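PDB 3HFT: WbmS, polysaccharide deacetylase involved in O-antigen biosynthesis from Bordetella bronchiseptica, which probably removes acetyl groups from a sugar substrate during O-antigen biosynthesis, as a zinc-binding member of the polysaccharide deacetylase family. Local coordinates for residues A[20-25]-A[38-43]; A[127-132]-A[147-152]; A[152-157]-A[185-190]; A[175-180]-A[203-208]. All blocks are in the same frame, centred on the assembly; numbering follows the deposited sequence.

How the contacts relate
Contacts 1 and 4 are buried and reach the same parallel sheet, since strands 39-44 and 203-207 are neighbours in it. Contact 1 is mostly apolar, with one beta bridge and bridging waters. Contact 4 adds carboxylates and a histidine at the end of its strand, close to the zinc ion. Contact 2 is also buried, but it joins two loops through a glutamine amide, and it holds the zinc ligand His127. Contact 3 is only partly buried and rests on aromatic rings. Contacts 2 and 3 share Val152 and both touch the second subunit. The 147-157 stretch is tied to Tyr175 and Leu176 of contact 4 by probable backbone hydrogen bonds.

Contact 1: A[20-25]-A[38-43]; sequences KFARIS and RIFLTF. With EDO (1,2-ethanediol), chain H.
Matching first torsions let Phe21 and Ile39 lie alongside each other in the same direction. Phe21 CG sits beside its own backbone N (chi1 -67°). Ile39 CG1 takes the matching place (chi1 -59°), which leaves the CG2 branch for the ring. Ile39 CG2 meets Phe21 CE1 at 3.6 Å. Leu41 CD1 reaches the same ring carbon, Phe21 CE1, at 3.7 Å. Helix 245-256 packs on both Phe21 and Leu41.

The backbones share a single beta bridge. Ile39 N donates to Lys20 O at 2.8 Å, and the bond is almost straight at 177°. Ala22 N donates to Ile39 O at 2.9 Å. Phe21 CA adds a CA-H...O contact to this Ile39 O at 3.2 Å. Further along, water takes over. One water donates to both Ala22 O and Leu41 O. A second accepts from Leu41 N and also binds Ala22 O.

Ala22 CB touches two flat groups. It lies over the centre of the Arg38 guanidinium, 3.6 Å from Arg38 CZ, and also meets Phe40 CE2. The polar end of Arg38 is held by Asn19 O and Ser34 O. The Phe40 ring turns its edge to the backbone, with CE2 3.2 Å from Arg23 O. Ile24 CG1 packs on Thr42 CG2.

The 20-25 segment lies along the first part of strand 39-44, held by one bridge and two waters. Two residues beyond this strand lies the zinc ligand Asp46. The strand is the middle one of the parallel five-stranded sheet of the polysaccharide deacetylase fold, between strands 67-71 and 203-207.

Contact 2: A[127-132]-A[147-152]; sequences HSLVQA and DCNILV. With EDO (1,2-ethanediol), chain F.
Gln131 and Asn149 lie antiparallel, with their amide planes 51° apart. The contact joins two loops of the deacetylase fold, and an Asx turn shapes the second one. In that turn Asp147 OD1 accepts from Asn149 N at 3.1 Å. The other oxygen, Asp147 OD2, takes a hydrogen bond from Asn149 ND2 at 2.7 Å. The Asn149 side chain is therefore tied at its amide nitrogen, while its OD1 accepts from Ser126 N.

The Gln131 amide joins the two loops. Its CG lies between the backbone N and the carbonyl carbon (chi1 56°), and the chain then extends toward the other loop. Gln131 NE2 donates to Asn149 O at 2.9 Å, from above that carbonyl plane. It donates also to Leu129 O, nearly in its own amide plane. Both bonds leave one buried nitrogen, so the amide is held against turning. Gln131 OE1 goes to Arg172, which also forms a salt bridge with Asp147.

Leu129 uses both of its branches. Its CD1 branch touches Leu151 CB at 4.2 Å. In the same segment, His127 ND1 binds the zinc ion together with Asp46 and His92. Gln131 and Ile150 each pack on the same residue of the second subunit. On the Asn149 side of Leu129, the CD2 branch stops 3.8 Å from Asn149 OD1.

Contact 3: A[152-157]-A[185-190]; sequences VPWDAG and YDWEFD. With EDO (1,2-ethanediol), chain G.
Trp154 turns its edge onto the face of Trp187, and this pair is the tight part of the contact. The planes stand at 63°, an edge-to-face arrangement. Trp154 NE1 lies over the centre of the Trp187 ring system, 3.2 Å from Trp187 CD2. Trp154 CD1 is 3.6 Å from Trp187 CH2. A first torsion of 68° swings the Trp154 indole up to this face. Tyr185 CB lies over the opposite face of Trp187, toward the rim. Pro153 CB meets the edge of the same indole, 3.9 Å from Trp187 CZ2. Pro153 CG is 3.6 Å from Tyr185 OH. Trp163 of the second subunit packs on both residues, and the hydroxyl hydrogen-bonds to Arg164 O of that subunit.

Here the loop after strand 146-147 meets the loop after helix 179-185. A type I beta turn, Pro153 to Ala156, shapes the first, closed by Ala156 N to Pro153 O at 3.0 Å. A Schellman motif at Asp186 ends the helix before the second, and the chain then leads straight into Trp187.

Toward solvent the contact is looser. Trp187 NE1 donates a bent hydrogen bond to OD2 of exposed Asp155 (3.1 Å), doubtful because OD2 sits too close to a bound 1,2-ethanediol, probably from the crystallisation liquor. The carboxylate is nearly perpendicular to the indole. Asp155 OD1 accepts from O1 of that ethanediol at 3.0 Å. The ethanediol C1 lies over one face of Tyr185.

Contact 4: A[175-180]-A[203-208]; sequences YLWEDD and NVLDFH. With EDO (1,2-ethanediol), chain F; EDO (1,2-ethanediol), chain D.
Asp179 OD1 accepts from His208 ND1 at 2.7 Å through its syn lone pair. The bond lies in the plane of the imidazole ring, and the carboxylate is turned only 22° from it. The other oxygen, Asp179 OD2, takes His208 N at 2.8 Å in a nearly straight bond (175°). One carboxylate thus holds both the backbone and the ring of His208.

The short, weakly bonded strand 177-178 runs parallel to strand 203-207. Asp206 N donates to Trp177 O. Backbone bonds from the flanking residues, Leu176 N to Val204 O and Asp179 N to Asp206 O, frame it. The segments belong to a beta-alpha-beta unit made of strand 177-178, helix 179-185 and strand 203-207.

On one face of the sheet, Glu178 and Asp206 lie side by side. Glu178 OE1 and Asp206 OD2 are 3.3 Å apart, two acceptors without a bond between them. Tyr175 OH donates to Glu178 OE1 at 2.7 Å, and Tyr175 CE2 packs on Asp206 CB. On the other face Trp177 CZ3 sits over the Phe207 ring near its rim, 3.5 Å from Phe207 CE2.

His208 NE2 donates to O2 of a bound 1,2-ethanediol at 2.6 Å, beside the zinc ion. With ND1 fixed by Asp179, the ring cannot easily turn. This implies that Asp179 positions His208 at the edge of the metal pocket, consistent with a place in the active site.

Contact 1: A[20-25]-A[38-43]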
# COMPACT_ATOMS: atom_id res chain seq x y z
N LYS A 20 24.32 -1.46 12.30
CA LYS A 20 23.03 -0.84 12.16
C LYS A 20 22.40 -1.06 10.79
O LYS A 20 21.18 -1.10 10.66
CB LYS A 20 23.14 0.66 12.44
CG LYS A 20 22.04 1.14 13.36
CD LYS A 20 22.13 2.62 13.55
CE LYS A 20 21.57 3.04 14.88
NZ LYS A 20 22.56 2.76 15.94
N PHE A 21 23.23 -1.17 9.76
CA PHE A 21 22.78 -1.23 8.38
C PHE A 21 22.63 -2.67 7.93
O PHE A 21 23.53 -3.51 8.15
CB PHE A 21 23.75 -0.50 7.46
CG PHE A 21 23.80 0.99 7.67
CD1 PHE A 21 22.87 1.82 7.06
CD2 PHE A 21 24.77 1.57 8.46
CE1 PHE A 21 22.92 3.19 7.24
CE2 PHE A 21 24.83 2.95 8.64
CZ PHE A 21 23.91 3.77 8.03
N ALA A 22 21.51 -2.96 7.28
CA ALA A 22 21.24 -4.31 6.85
C ALA A 22 20.64 -4.34 5.43
O ALA A 22 20.33 -3.31 4.85
CB ALA A 22 20.30 -4.97 7.86
N ARG A 23 20.56 -5.55 4.89
CA ARG A 23 19.91 -5.82 3.62
C ARG A 23 18.46 -6.22 3.87
O ARG A 23 18.13 -6.78 4.91
CB ARG A 23 20.62 -6.97 2.94
CG ARG A 23 22.09 -6.69 2.71
CD ARG A 23 22.79 -7.93 2.28
NE ARG A 23 22.74 -8.94 3.31
CZ ARG A 23 23.78 -9.46 3.94
NH1 ARG A 23 25.02 -9.10 3.65
NH2 ARG A 23 23.57 -10.38 4.86
N ILE A 24 17.58 -5.95 2.91
CA ILE A 24 16.17 -6.36 3.09
C ILE A 24 16.07 -7.87 3.39
O ILE A 24 15.30 -8.26 4.28
CB ILE A 24 15.29 -5.93 1.86
CG1 ILE A 24 15.21 -4.39 1.74
CG2 ILE A 24 13.89 -6.58 1.91
CD1 ILE A 24 14.31 -3.68 2.80
N SER A 25 16.85 -8.72 2.71
CA SER A 25 16.75 -10.16 2.97
C SER A 25 17.29 -10.60 4.32
O SER A 25 17.19 -11.79 4.67
CB SER A 25 17.47 -10.94 1.88
OG SER A 25 18.79 -10.46 1.73
N ARG A 38 17.06 -0.94 13.15
CA ARG A 38 18.07 -1.04 12.12
C ARG A 38 17.67 -0.19 10.94
O ARG A 38 16.50 0.19 10.80
CB ARG A 38 18.27 -2.50 11.70
CG ARG A 38 18.65 -3.39 12.86
CD ARG A 38 18.93 -4.79 12.40
NE ARG A 38 20.31 -4.96 11.97
CZ ARG A 38 20.79 -6.02 11.32
NH1 ARG A 38 19.99 -7.06 10.98
NH2 ARG A 38 22.09 -6.05 10.99
N ILE A 39 18.66 0.09 10.11
CA ILE A 39 18.50 0.93 8.94
C ILE A 39 18.72 0.08 7.69
O ILE A 39 19.70 -0.68 7.60
CB ILE A 39 19.49 2.09 8.96
CG1 ILE A 39 19.27 2.95 10.23
CG2 ILE A 39 19.35 2.90 7.68
CD1 ILE A 39 20.38 3.97 10.53
N PHE A 40 17.78 0.18 6.77
CA PHE A 40 17.85 -0.52 5.48
C PHE A 40 17.89 0.49 4.34
O PHE A 40 16.87 1.09 3.98
CB PHE A 40 16.64 -1.44 5.31
CG PHE A 40 16.54 -2.52 6.36
CD1 PHE A 40 16.10 -2.22 7.63
CD2 PHE A 40 16.94 -3.82 6.09
CE1 PHE A 40 16.02 -3.20 8.61
CE2 PHE A 40 16.84 -4.80 7.06
CZ PHE A 40 16.40 -4.48 8.32
N LEU A 41 19.09 0.76 3.82
CA LEU A 41 19.24 1.68 2.70
C LEU A 41 18.85 0.92 1.44
O LEU A 41 19.37 -0.20 1.18
CB LEU A 41 20.68 2.18 2.59
CG LEU A 41 21.23 3.03 3.74
CD1 LEU A 41 22.74 3.31 3.54
CD2 LEU A 41 20.45 4.31 3.87
N THR A 42 17.93 1.50 0.68
CA THR A 42 17.47 0.89 -0.55
C THR A 42 17.59 1.91 -1.69
O THR A 42 17.41 3.11 -1.49
CB THR A 42 16.01 0.33 -0.43
OG1 THR A 42 15.08 1.41 -0.34
CG2 THR A 42 15.86 -0.63 0.78
N PHE A 43 17.91 1.39 -2.87
CA PHE A 43 18.14 2.20 -4.04
C PHE A 43 17.31 1.72 -5.21
O PHE A 43 17.47 0.62 -5.67
CB PHE A 43 19.63 2.16 -4.37
CG PHE A 43 20.47 2.76 -3.28
CD1 PHE A 43 20.75 4.12 -3.27
CD2 PHE A 43 20.95 1.97 -2.25
CE1 PHE A 43 21.45 4.68 -2.23
CE2 PHE A 43 21.66 2.51 -1.21
CZ PHE A 43 21.91 3.87 -1.19
C1 EDO H . 26.43 -1.11 9.76
O1 EDO H . 26.31 -2.52 9.68
C2 EDO H . 27.54 -0.60 10.66
O2 EDO H . 26.96 0.38 11.57
O HOH W 1 18.90 -2.55 2.59
O HOH W 2 21.40 -0.71 4.66

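Contact 2: A[127-132]-A[147-152]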
# COMPACT_ATOMS: atom_id res chain seq x y z
N HIS A 127 8.17 0.01 -9.61
CA HIS A 127 8.30 1.37 -10.06
C HIS A 127 6.93 2.02 -9.88
O HIS A 127 5.90 1.39 -10.18
CB HIS A 127 8.73 1.50 -11.52
CG HIS A 127 8.93 2.92 -11.92
ND1 HIS A 127 9.83 3.74 -11.28
CD2 HIS A 127 8.30 3.69 -12.85
CE1 HIS A 127 9.78 4.95 -11.82
NE2 HIS A 127 8.85 4.94 -12.76
N SER A 128 6.94 3.23 -9.32
CA SER A 128 5.70 3.97 -9.00
C SER A 128 4.78 3.26 -7.99
O SER A 128 3.60 3.60 -7.87
CB SER A 128 4.94 4.37 -10.26
OG SER A 128 5.77 5.29 -10.99
N LEU A 129 5.34 2.27 -7.30
CA LEU A 129 4.64 1.56 -6.23
C LEU A 129 3.35 0.94 -6.74
O LEU A 129 2.33 0.90 -6.04
CB LEU A 129 4.42 2.51 -5.04
CG LEU A 129 5.69 3.12 -4.44
CD1 LEU A 129 5.41 3.93 -3.16
CD2 LEU A 129 6.76 2.05 -4.15
N VAL A 130 3.41 0.45 -7.98
CA VAL A 130 2.27 -0.24 -8.54
C VAL A 130 2.13 -1.59 -7.83
O VAL A 130 3.05 -2.42 -7.82
CB VAL A 130 2.39 -0.47 -10.09
CG1 VAL A 130 1.12 -1.21 -10.59
CG2 VAL A 130 2.62 0.84 -10.88
N GLN A 131 0.96 -1.83 -7.25
CA GLN A 131 0.72 -3.06 -6.48
C GLN A 131 -0.76 -3.39 -6.52
O GLN A 131 -1.59 -2.53 -6.87
CB GLN A 131 1.21 -2.86 -5.05
CG GLN A 131 0.57 -1.68 -4.36
CD GLN A 131 1.37 -1.20 -3.16
OE1 GLN A 131 1.28 -1.78 -2.08
NE2 GLN A 131 2.14 -0.10 -3.35
N ALA A 132 -1.07 -4.66 -6.21
CA ALA A 132 -2.41 -5.18 -6.21
C ALA A 132 -2.30 -6.57 -5.58
O ALA A 132 -1.23 -7.19 -5.57
CB ALA A 132 -2.95 -5.34 -7.69
N ASP A 147 8.18 -7.90 -0.14
CA ASP A 147 7.55 -6.80 -0.85
C ASP A 147 7.87 -5.46 -0.16
O ASP A 147 7.67 -5.32 1.05
CB ASP A 147 6.04 -7.01 -0.95
CG ASP A 147 5.34 -5.80 -1.52
OD1 ASP A 147 5.02 -4.88 -0.71
OD2 ASP A 147 5.13 -5.78 -2.76
N CYS A 148 8.39 -4.49 -0.92
CA CYS A 148 8.83 -3.21 -0.40
C CYS A 148 8.02 -2.06 -0.97
O CYS A 148 8.53 -0.97 -1.13
CB CYS A 148 10.31 -3.01 -0.70
SG CYS A 148 11.31 -4.28 0.13
N ASN A 149 6.73 -2.30 -1.21
CA ASN A 149 5.84 -1.33 -1.90
C ASN A 149 4.98 -0.40 -1.04
O ASN A 149 4.36 0.51 -1.57
CB ASN A 149 4.92 -2.12 -2.84
CG ASN A 149 5.61 -2.49 -4.14
OD1 ASN A 149 6.18 -1.63 -4.78
ND2 ASN A 149 5.53 -3.74 -4.55
N ILE A 150 4.93 -0.62 0.27
CA ILE A 150 4.15 0.23 1.19
C ILE A 150 5.03 1.34 1.77
O ILE A 150 6.04 1.06 2.45
CB ILE A 150 3.59 -0.56 2.40
CG1 ILE A 150 2.59 -1.65 1.96
CG2 ILE A 150 2.85 0.40 3.41
CD1 ILE A 150 1.31 -1.13 1.49
N LEU A 151 4.65 2.59 1.51
CA LEU A 151 5.34 3.73 2.04
C LEU A 151 4.46 4.36 3.10
O LEU A 151 3.42 4.89 2.81
CB LEU A 151 5.67 4.74 0.94
CG LEU A 151 6.69 5.86 1.23
CD1 LEU A 151 7.00 6.62 -0.09
CD2 LEU A 151 6.30 6.87 2.32
N VAL A 152 4.88 4.28 4.37
CA VAL A 152 4.21 4.98 5.44
C VAL A 152 5.19 6.05 5.93
O VAL A 152 6.23 5.74 6.47
CB VAL A 152 3.86 4.02 6.62
CG1 VAL A 152 3.20 4.83 7.73
CG2 VAL A 152 2.97 2.85 6.13
C1 EDO F . 8.99 4.36 -6.72
O1 EDO F . 8.86 4.63 -8.14
C2 EDO F . 10.31 4.98 -6.25
O2 EDO F . 11.40 4.70 -7.18

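Contact 3: A[152-157]-A[185-190]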
# COMPACT_ATOMS: atom_id res chain seq x y z
N VAL A 152 4.88 4.28 4.37
CA VAL A 152 4.21 4.98 5.44
C VAL A 152 5.19 6.05 5.93
O VAL A 152 6.23 5.74 6.47
CB VAL A 152 3.86 4.02 6.62
CG1 VAL A 152 3.20 4.83 7.73
CG2 VAL A 152 2.97 2.85 6.13
N PRO A 153 4.85 7.32 5.74
CA PRO A 153 5.79 8.38 6.09
C PRO A 153 6.26 8.38 7.53
O PRO A 153 5.48 8.13 8.46
CB PRO A 153 5.01 9.67 5.79
CG PRO A 153 3.96 9.26 4.82
CD PRO A 153 3.61 7.83 5.14
N TRP A 154 7.53 8.66 7.73
CA TRP A 154 8.13 8.74 9.05
C TRP A 154 7.41 9.67 10.01
O TRP A 154 7.53 9.52 11.24
CB TRP A 154 9.61 9.20 8.94
CG TRP A 154 9.75 10.57 8.50
CD1 TRP A 154 9.88 11.02 7.22
CD2 TRP A 154 9.74 11.73 9.33
NE1 TRP A 154 9.96 12.39 7.21
CE2 TRP A 154 9.85 12.85 8.49
CE3 TRP A 154 9.62 11.94 10.71
CZ2 TRP A 154 9.86 14.14 8.97
CZ3 TRP A 154 9.65 13.22 11.17
CH2 TRP A 154 9.76 14.30 10.31
N ASP A 155 6.68 10.65 9.47
CA ASP A 155 6.01 11.65 10.29
C ASP A 155 4.51 11.39 10.45
O ASP A 155 3.78 12.24 10.95
CB ASP A 155 6.27 13.07 9.79
CG ASP A 155 5.75 13.32 8.39
OD1 ASP A 155 5.40 12.37 7.70
OD2 ASP A 155 5.71 14.52 7.98
N ALA A 156 4.05 10.22 10.05
CA ALA A 156 2.64 9.83 10.21
C ALA A 156 2.26 9.46 11.65
O ALA A 156 1.08 9.28 11.97
CB ALA A 156 2.31 8.64 9.22
N GLY A 157 3.25 9.30 12.53
CA GLY A 157 3.02 8.96 13.94
C GLY A 157 2.87 7.47 14.16
O GLY A 157 2.28 7.04 15.15
N TYR A 185 6.96 16.50 0.14
CA TYR A 185 6.46 16.83 1.46
C TYR A 185 7.21 18.01 2.15
O TYR A 185 6.85 18.42 3.25
CB TYR A 185 6.58 15.62 2.37
CG TYR A 185 5.51 14.56 2.27
CD1 TYR A 185 4.17 14.85 2.52
CD2 TYR A 185 5.87 13.21 2.08
CE1 TYR A 185 3.20 13.83 2.50
CE2 TYR A 185 4.90 12.20 2.07
CZ TYR A 185 3.58 12.52 2.30
OH TYR A 185 2.63 11.51 2.31
N ASP A 186 8.25 18.52 1.51
CA ASP A 186 9.09 19.56 2.11
C ASP A 186 9.77 19.12 3.41
O ASP A 186 9.87 19.89 4.35
CB ASP A 186 8.29 20.84 2.34
CG ASP A 186 9.14 22.08 2.25
OD1 ASP A 186 10.28 21.99 1.71
OD2 ASP A 186 8.68 23.13 2.74
N TRP A 187 10.20 17.86 3.47
CA TRP A 187 11.02 17.39 4.57
C TRP A 187 12.43 17.96 4.45
O TRP A 187 12.86 18.29 3.36
CB TRP A 187 11.10 15.88 4.55
CG TRP A 187 9.78 15.23 4.81
CD1 TRP A 187 8.74 15.76 5.50
CD2 TRP A 187 9.42 13.91 4.46
NE1 TRP A 187 7.70 14.83 5.58
CE2 TRP A 187 8.11 13.69 4.94
CE3 TRP A 187 10.07 12.87 3.80
CZ2 TRP A 187 7.45 12.49 4.76
CZ3 TRP A 187 9.40 11.68 3.62
CH2 TRP A 187 8.11 11.51 4.09
N GLU A 188 13.12 18.08 5.58
CA GLU A 188 14.45 18.71 5.63
C GLU A 188 15.58 17.79 5.20
O GLU A 188 15.59 16.60 5.55
CB GLU A 188 14.73 19.15 7.05
CG GLU A 188 13.71 20.11 7.63
CD GLU A 188 13.99 20.52 9.10
OE1 GLU A 188 15.06 20.13 9.65
OE2 GLU A 188 13.13 21.21 9.69
N PHE A 189 16.53 18.34 4.46
CA PHE A 189 17.74 17.63 4.04
C PHE A 189 18.92 17.98 4.92
O PHE A 189 19.93 17.27 4.88
CB PHE A 189 18.10 17.93 2.57
CG PHE A 189 17.14 17.33 1.60
CD1 PHE A 189 17.16 15.97 1.34
CD2 PHE A 189 16.19 18.11 0.97
CE1 PHE A 189 16.26 15.42 0.47
CE2 PHE A 189 15.28 17.53 0.11
CZ PHE A 189 15.34 16.20 -0.15
N ASP A 190 18.77 19.02 5.74
CA ASP A 190 19.87 19.56 6.56
C ASP A 190 19.61 19.57 8.06
O ASP A 190 20.11 20.45 8.77
CB ASP A 190 20.19 21.00 6.14
CG ASP A 190 18.98 21.93 6.27
OD1 ASP A 190 17.82 21.44 6.48
OD2 ASP A 190 19.19 23.17 6.15
C1 EDO G . 3.01 13.17 5.73
O1 EDO G . 2.55 12.43 6.84
C2 EDO G . 3.07 14.62 6.17
O2 EDO G . 4.44 15.06 6.20

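Contact 4: A[175-180]-A[203-208]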
# COMPACT_ATOMS: atom_id res chain seq x y z
N TYR A 175 8.30 1.25 4.19
CA TYR A 175 9.41 2.19 4.23
C TYR A 175 8.92 3.59 4.50
O TYR A 175 7.74 3.89 4.28
CB TYR A 175 10.29 2.12 2.99
CG TYR A 175 9.79 2.65 1.67
CD1 TYR A 175 8.92 1.91 0.87
CD2 TYR A 175 10.28 3.82 1.17
CE1 TYR A 175 8.53 2.36 -0.37
CE2 TYR A 175 9.92 4.27 -0.09
CZ TYR A 175 9.04 3.54 -0.85
OH TYR A 175 8.71 3.96 -2.13
N LEU A 176 9.80 4.38 5.11
CA LEU A 176 9.36 5.62 5.75
C LEU A 176 9.96 6.95 5.24
O LEU A 176 9.56 8.03 5.68
CB LEU A 176 9.57 5.48 7.27
CG LEU A 176 10.94 5.10 7.87
CD1 LEU A 176 12.11 6.00 7.41
CD2 LEU A 176 10.85 5.04 9.42
N TRP A 177 10.89 6.86 4.31
CA TRP A 177 11.56 8.03 3.75
C TRP A 177 12.03 7.74 2.34
O TRP A 177 12.47 6.61 2.03
CB TRP A 177 12.73 8.44 4.65
CG TRP A 177 13.30 9.83 4.34
CD1 TRP A 177 13.06 10.98 5.04
CD2 TRP A 177 14.28 10.17 3.34
NE1 TRP A 177 13.77 12.03 4.49
CE2 TRP A 177 14.53 11.56 3.45
CE3 TRP A 177 14.91 9.45 2.31
CZ2 TRP A 177 15.42 12.24 2.60
CZ3 TRP A 177 15.80 10.13 1.47
CH2 TRP A 177 16.03 11.51 1.61
N GLU A 178 11.89 8.74 1.46
CA GLU A 178 12.31 8.64 0.05
C GLU A 178 12.72 10.04 -0.39
O GLU A 178 12.09 11.05 0.00
CB GLU A 178 11.21 8.04 -0.82
CG GLU A 178 11.52 7.96 -2.31
CD GLU A 178 10.42 7.30 -3.11
OE1 GLU A 178 9.76 6.37 -2.57
OE2 GLU A 178 10.21 7.71 -4.28
N ASP A 179 13.77 10.11 -1.18
CA ASP A 179 14.34 11.40 -1.59
C ASP A 179 13.38 12.29 -2.35
O ASP A 179 13.20 13.48 -1.97
CB ASP A 179 15.74 11.30 -2.26
CG ASP A 179 15.82 10.31 -3.43
OD1 ASP A 179 14.78 9.88 -3.93
OD2 ASP A 179 16.95 9.97 -3.84
N ASP A 180 12.79 11.79 -3.42
CA ASP A 180 11.85 12.62 -4.17
C ASP A 180 10.58 12.92 -3.36
O ASP A 180 10.04 14.04 -3.44
CB ASP A 180 11.55 12.07 -5.57
CG ASP A 180 11.10 10.63 -5.57
OD1 ASP A 180 11.09 9.96 -4.53
OD2 ASP A 180 10.81 10.13 -6.67
N ASN A 203 13.49 0.81 9.84
CA ASN A 203 13.81 2.06 9.15
C ASN A 203 14.33 1.84 7.73
O ASN A 203 15.54 1.61 7.52
CB ASN A 203 14.88 2.81 9.94
CG ASN A 203 14.44 3.12 11.36
OD1 ASN A 203 13.84 4.18 11.62
ND2 ASN A 203 14.82 2.24 12.32
N VAL A 204 13.43 1.84 6.76
CA VAL A 204 13.79 1.62 5.37
C VAL A 204 13.72 2.98 4.65
O VAL A 204 12.71 3.71 4.76
CB VAL A 204 12.89 0.56 4.68
CG1 VAL A 204 13.39 0.27 3.26
CG2 VAL A 204 12.78 -0.72 5.52
N LEU A 205 14.81 3.33 3.96
CA LEU A 205 14.87 4.58 3.21
C LEU A 205 15.11 4.23 1.75
O LEU A 205 15.80 3.24 1.45
CB LEU A 205 15.99 5.50 3.73
CG LEU A 205 15.86 6.02 5.17
CD1 LEU A 205 16.52 5.05 6.18
CD2 LEU A 205 16.49 7.38 5.33
N ASP A 206 14.54 5.03 0.85
CA ASP A 206 14.66 4.83 -0.58
C ASP A 206 15.33 6.03 -1.25
O ASP A 206 14.80 7.16 -1.19
CB ASP A 206 13.29 4.62 -1.18
CG ASP A 206 13.30 4.28 -2.67
OD1 ASP A 206 14.39 4.01 -3.23
OD2 ASP A 206 12.17 4.23 -3.23
N PHE A 207 16.47 5.78 -1.89
CA PHE A 207 17.20 6.81 -2.66
C PHE A 207 17.27 6.44 -4.14
O PHE A 207 17.32 5.28 -4.48
CB PHE A 207 18.63 6.95 -2.16
CG PHE A 207 18.77 7.52 -0.77
CD1 PHE A 207 18.74 6.71 0.34
CD2 PHE A 207 19.00 8.89 -0.60
CE1 PHE A 207 18.91 7.27 1.62
CE2 PHE A 207 19.15 9.44 0.67
CZ PHE A 207 19.09 8.62 1.78
N HIS A 208 17.33 7.46 -4.99
CA HIS A 208 17.57 7.29 -6.42
C HIS A 208 18.96 7.82 -6.76
O HIS A 208 19.31 8.92 -6.35
CB HIS A 208 16.53 8.04 -7.25
CG HIS A 208 15.13 7.59 -6.98
ND1 HIS A 208 14.38 8.09 -5.93
CD2 HIS A 208 14.37 6.64 -7.58
CE1 HIS A 208 13.20 7.47 -5.92
NE2 HIS A 208 13.18 6.58 -6.90
C1 EDO F . 8.99 4.36 -6.72
O1 EDO F . 8.86 4.63 -8.14
C2 EDO F . 10.31 4.98 -6.25
O2 EDO F . 11.40 4.70 -7.18
C1 EDO D . 12.29 10.59 -9.93
O1 EDO D . 12.23 11.41 -8.76
C2 EDO D . 13.45 9.60 -9.80
O2 EDO D . 13.23 8.44 -10.63